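Long-range contact in nigritoxine (Vibrio nigripulchritudo, PDB 5M41), which is a bacterial toxin that acts on crustaceans and insects and has a new fold: residues Y545-R553 with M626-K634. Sequence-based numbering, arbitrary orientation.
Sequences YAGEEFDFR and MEWLVRKFK
R553 lays its guanidinium flat on the ring of F633, the planes 9° apart and R553 CZ 3.7 Å from the ring centroid: a stacked cation-pi pair. K632 CD covers the ring's opposite face. The guanidinium's rotation is fixed from its edge by a salt bridge to E549: R553 NE to E549 OE2 is 2.9 Å and near straight, on that oxygen's anti lone pair, while NH2 reaches the same OE2 by a longer bond, bent to 138° and out of the carboxylate plane. R553 NH2 also bonds Y511 OH, and NH1 the backbone O of N577.

Water carries the polar link across. One donates to both E549 OE2 and V630 O; a second donates to E549 OE1 and accepts a weak bond from K634 NZ.

Helix axes 546-553 and 626-632 approach to 8.9 Å, crossing at 71°. The first helix follows strand 538-542 of a four-stranded antiparallel sheet and packs on its strands 496-500 and 523-532; the second packs on helix 603-614.

Apolar side chains meet where the helices cross: V630 CB on A546 CB, F550 against V630 CG2 and L629 CD1. M626 brings CG over one F550 face (CH-pi), with SD in an oblique Met-aromatic contact. Separately, V630 CG2 sits 3.4 Å from A546 O.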
# COMPACT_ATOMS: atom_id res chain seq x y z
N TYR A 545 0.56 -28.17 1.77
CA TYR A 545 1.50 -27.21 2.34
C TYR A 545 0.88 -26.38 3.47
O TYR A 545 -0.34 -26.21 3.54
CB TYR A 545 2.13 -26.35 1.22
CG TYR A 545 1.18 -25.38 0.55
CD1 TYR A 545 1.23 -24.00 0.85
CD2 TYR A 545 0.23 -25.81 -0.38
CE1 TYR A 545 0.37 -23.09 0.25
CE2 TYR A 545 -0.64 -24.90 -0.99
CZ TYR A 545 -0.57 -23.55 -0.66
OH TYR A 545 -1.41 -22.64 -1.25
N ALA A 546 1.73 -25.88 4.37
CA ALA A 546 1.30 -25.16 5.57
C ALA A 546 0.31 -24.02 5.26
O ALA A 546 -0.67 -23.84 5.98
CB ALA A 546 2.52 -24.63 6.34
N GLY A 547 0.57 -23.29 4.18
CA GLY A 547 -0.26 -22.18 3.78
C GLY A 547 -1.73 -22.53 3.71
O GLY A 547 -2.58 -21.78 4.17
N GLU A 548 -2.03 -23.69 3.12
CA GLU A 548 -3.42 -24.10 2.99
C GLU A 548 -4.07 -24.45 4.35
O GLU A 548 -5.22 -24.08 4.59
CB GLU A 548 -3.55 -25.26 1.99
CG GLU A 548 -4.93 -25.36 1.36
CD GLU A 548 -5.08 -26.60 0.47
OE1 GLU A 548 -4.07 -27.12 -0.05
OE2 GLU A 548 -6.23 -27.05 0.30
N GLU A 549 -3.34 -25.18 5.21
CA GLU A 549 -3.83 -25.46 6.59
C GLU A 549 -4.07 -24.15 7.35
O GLU A 549 -5.05 -24.01 8.09
CB GLU A 549 -2.87 -26.33 7.41
CG GLU A 549 -3.49 -26.74 8.75
CD GLU A 549 -2.68 -27.78 9.52
OE1 GLU A 549 -2.20 -28.75 8.90
OE2 GLU A 549 -2.53 -27.62 10.77
N PHE A 550 -3.15 -23.20 7.16
CA PHE A 550 -3.27 -21.90 7.83
C PHE A 550 -4.56 -21.20 7.39
O PHE A 550 -5.32 -20.73 8.22
CB PHE A 550 -2.03 -21.02 7.55
CG PHE A 550 -2.08 -19.65 8.19
CD1 PHE A 550 -1.73 -19.48 9.52
CD2 PHE A 550 -2.47 -18.53 7.45
CE1 PHE A 550 -1.74 -18.22 10.11
CE2 PHE A 550 -2.49 -17.27 8.03
CZ PHE A 550 -2.13 -17.12 9.37
N ASP A 551 -4.81 -21.18 6.08
CA ASP A 551 -6.02 -20.57 5.56
C ASP A 551 -7.28 -21.34 6.05
O ASP A 551 -8.27 -20.74 6.48
CB ASP A 551 -5.94 -20.51 4.03
CG ASP A 551 -7.18 -19.93 3.38
OD1 ASP A 551 -7.53 -18.77 3.65
OD2 ASP A 551 -7.82 -20.64 2.59
N PHE A 552 -7.22 -22.68 6.02
CA PHE A 552 -8.33 -23.45 6.57
C PHE A 552 -8.60 -23.10 8.02
O PHE A 552 -9.75 -22.91 8.43
CB PHE A 552 -8.10 -24.95 6.44
CG PHE A 552 -9.06 -25.78 7.26
CD1 PHE A 552 -10.33 -26.05 6.78
CD2 PHE A 552 -8.69 -26.27 8.50
CE1 PHE A 552 -11.23 -26.80 7.53
CE2 PHE A 552 -9.58 -27.01 9.27
CZ PHE A 552 -10.85 -27.28 8.77
N ARG A 553 -7.52 -23.00 8.80
CA ARG A 553 -7.64 -22.74 10.23
C ARG A 553 -8.23 -21.37 10.52
O ARG A 553 -8.94 -21.22 11.51
CB ARG A 553 -6.31 -22.92 10.94
CG ARG A 553 -5.93 -24.37 11.19
CD ARG A 553 -4.60 -24.42 11.90
NE ARG A 553 -4.19 -25.76 12.30
CZ ARG A 553 -4.62 -26.41 13.39
NH1 ARG A 553 -5.52 -25.86 14.21
NH2 ARG A 553 -4.14 -27.62 13.64
N MET A 626 3.84 -18.24 9.18
CA MET A 626 2.75 -19.13 8.81
C MET A 626 3.12 -20.60 9.04
O MET A 626 2.34 -21.38 9.63
CB MET A 626 2.42 -18.88 7.33
CG MET A 626 1.13 -19.48 6.85
SD MET A 626 0.65 -18.78 5.25
CE MET A 626 0.36 -17.11 5.71
N GLU A 627 4.31 -20.98 8.58
CA GLU A 627 4.82 -22.33 8.78
C GLU A 627 4.97 -22.57 10.29
O GLU A 627 4.61 -23.64 10.80
CB GLU A 627 6.15 -22.54 8.04
CG GLU A 627 5.99 -22.60 6.52
CD GLU A 627 7.30 -22.81 5.76
OE1 GLU A 627 8.39 -22.63 6.31
OE2 GLU A 627 7.25 -23.16 4.57
N TRP A 628 5.47 -21.55 11.01
CA TRP A 628 5.70 -21.72 12.44
C TRP A 628 4.42 -22.04 13.17
O TRP A 628 4.40 -22.92 14.04
CB TRP A 628 6.44 -20.51 13.05
CG TRP A 628 6.90 -20.75 14.47
CD1 TRP A 628 8.19 -21.07 14.91
CD2 TRP A 628 6.08 -20.71 15.69
NE1 TRP A 628 8.21 -21.21 16.28
CE2 TRP A 628 6.98 -21.03 16.80
CE3 TRP A 628 4.74 -20.46 15.96
CZ2 TRP A 628 6.54 -21.07 18.12
CZ3 TRP A 628 4.30 -20.52 17.29
CH2 TRP A 628 5.18 -20.81 18.34
N LEU A 629 3.34 -21.34 12.83
CA LEU A 629 2.05 -21.48 13.53
C LEU A 629 1.34 -22.81 13.22
O LEU A 629 0.75 -23.42 14.11
CB LEU A 629 1.13 -20.30 13.21
CG LEU A 629 1.58 -18.97 13.84
CD1 LEU A 629 0.90 -17.76 13.19
CD2 LEU A 629 1.36 -19.00 15.35
N VAL A 630 1.40 -23.23 11.97
CA VAL A 630 0.85 -24.51 11.57
C VAL A 630 1.64 -25.60 12.31
O VAL A 630 1.05 -26.50 12.87
CB VAL A 630 0.90 -24.71 10.03
CG1 VAL A 630 0.64 -26.16 9.65
CG2 VAL A 630 -0.11 -23.79 9.36
N ARG A 631 2.97 -25.48 12.34
CA ARG A 631 3.81 -26.49 12.97
C ARG A 631 3.62 -26.56 14.49
O ARG A 631 3.84 -27.61 15.10
CB ARG A 631 5.28 -26.27 12.60
CG ARG A 631 6.25 -27.31 13.14
CD ARG A 631 7.66 -27.07 12.61
NE ARG A 631 8.11 -25.70 12.86
CZ ARG A 631 8.45 -24.83 11.90
NH1 ARG A 631 8.40 -25.19 10.63
NH2 ARG A 631 8.84 -23.60 12.22
N LYS A 632 3.18 -25.46 15.10
CA LYS A 632 2.97 -25.39 16.55
C LYS A 632 2.00 -26.48 17.01
O LYS A 632 2.22 -27.09 18.06
CB LYS A 632 2.52 -23.97 16.98
CG LYS A 632 1.93 -23.78 18.38
CD LYS A 632 0.41 -23.82 18.35
CE LYS A 632 -0.18 -23.86 19.75
NZ LYS A 632 -1.60 -24.34 19.78
N PHE A 633 0.97 -26.75 16.21
CA PHE A 633 -0.06 -27.71 16.57
C PHE A 633 0.40 -29.19 16.57
O PHE A 633 -0.32 -30.06 17.05
CB PHE A 633 -1.29 -27.50 15.69
CG PHE A 633 -2.02 -26.21 15.97
CD1 PHE A 633 -2.91 -26.11 17.03
CD2 PHE A 633 -1.79 -25.08 15.18
CE1 PHE A 633 -3.58 -24.93 17.28
CE2 PHE A 633 -2.43 -23.88 15.45
CZ PHE A 633 -3.32 -23.80 16.51
N LYS A 634 1.60 -29.43 16.03
CA LYS A 634 2.23 -30.75 15.93
C LYS A 634 3.38 -30.88 16.91
O LYS A 634 4.02 -31.92 16.97
CB LYS A 634 2.78 -30.97 14.52
CG LYS A 634 1.75 -30.95 13.41
CD LYS A 634 2.43 -30.72 12.07
CE LYS A 634 1.48 -31.01 10.92
NZ LYS A 634 1.66 -30.02 9.83
O HOH W 1 -0.68 -28.50 12.30
O HOH W 2 0.44 -29.08 7.11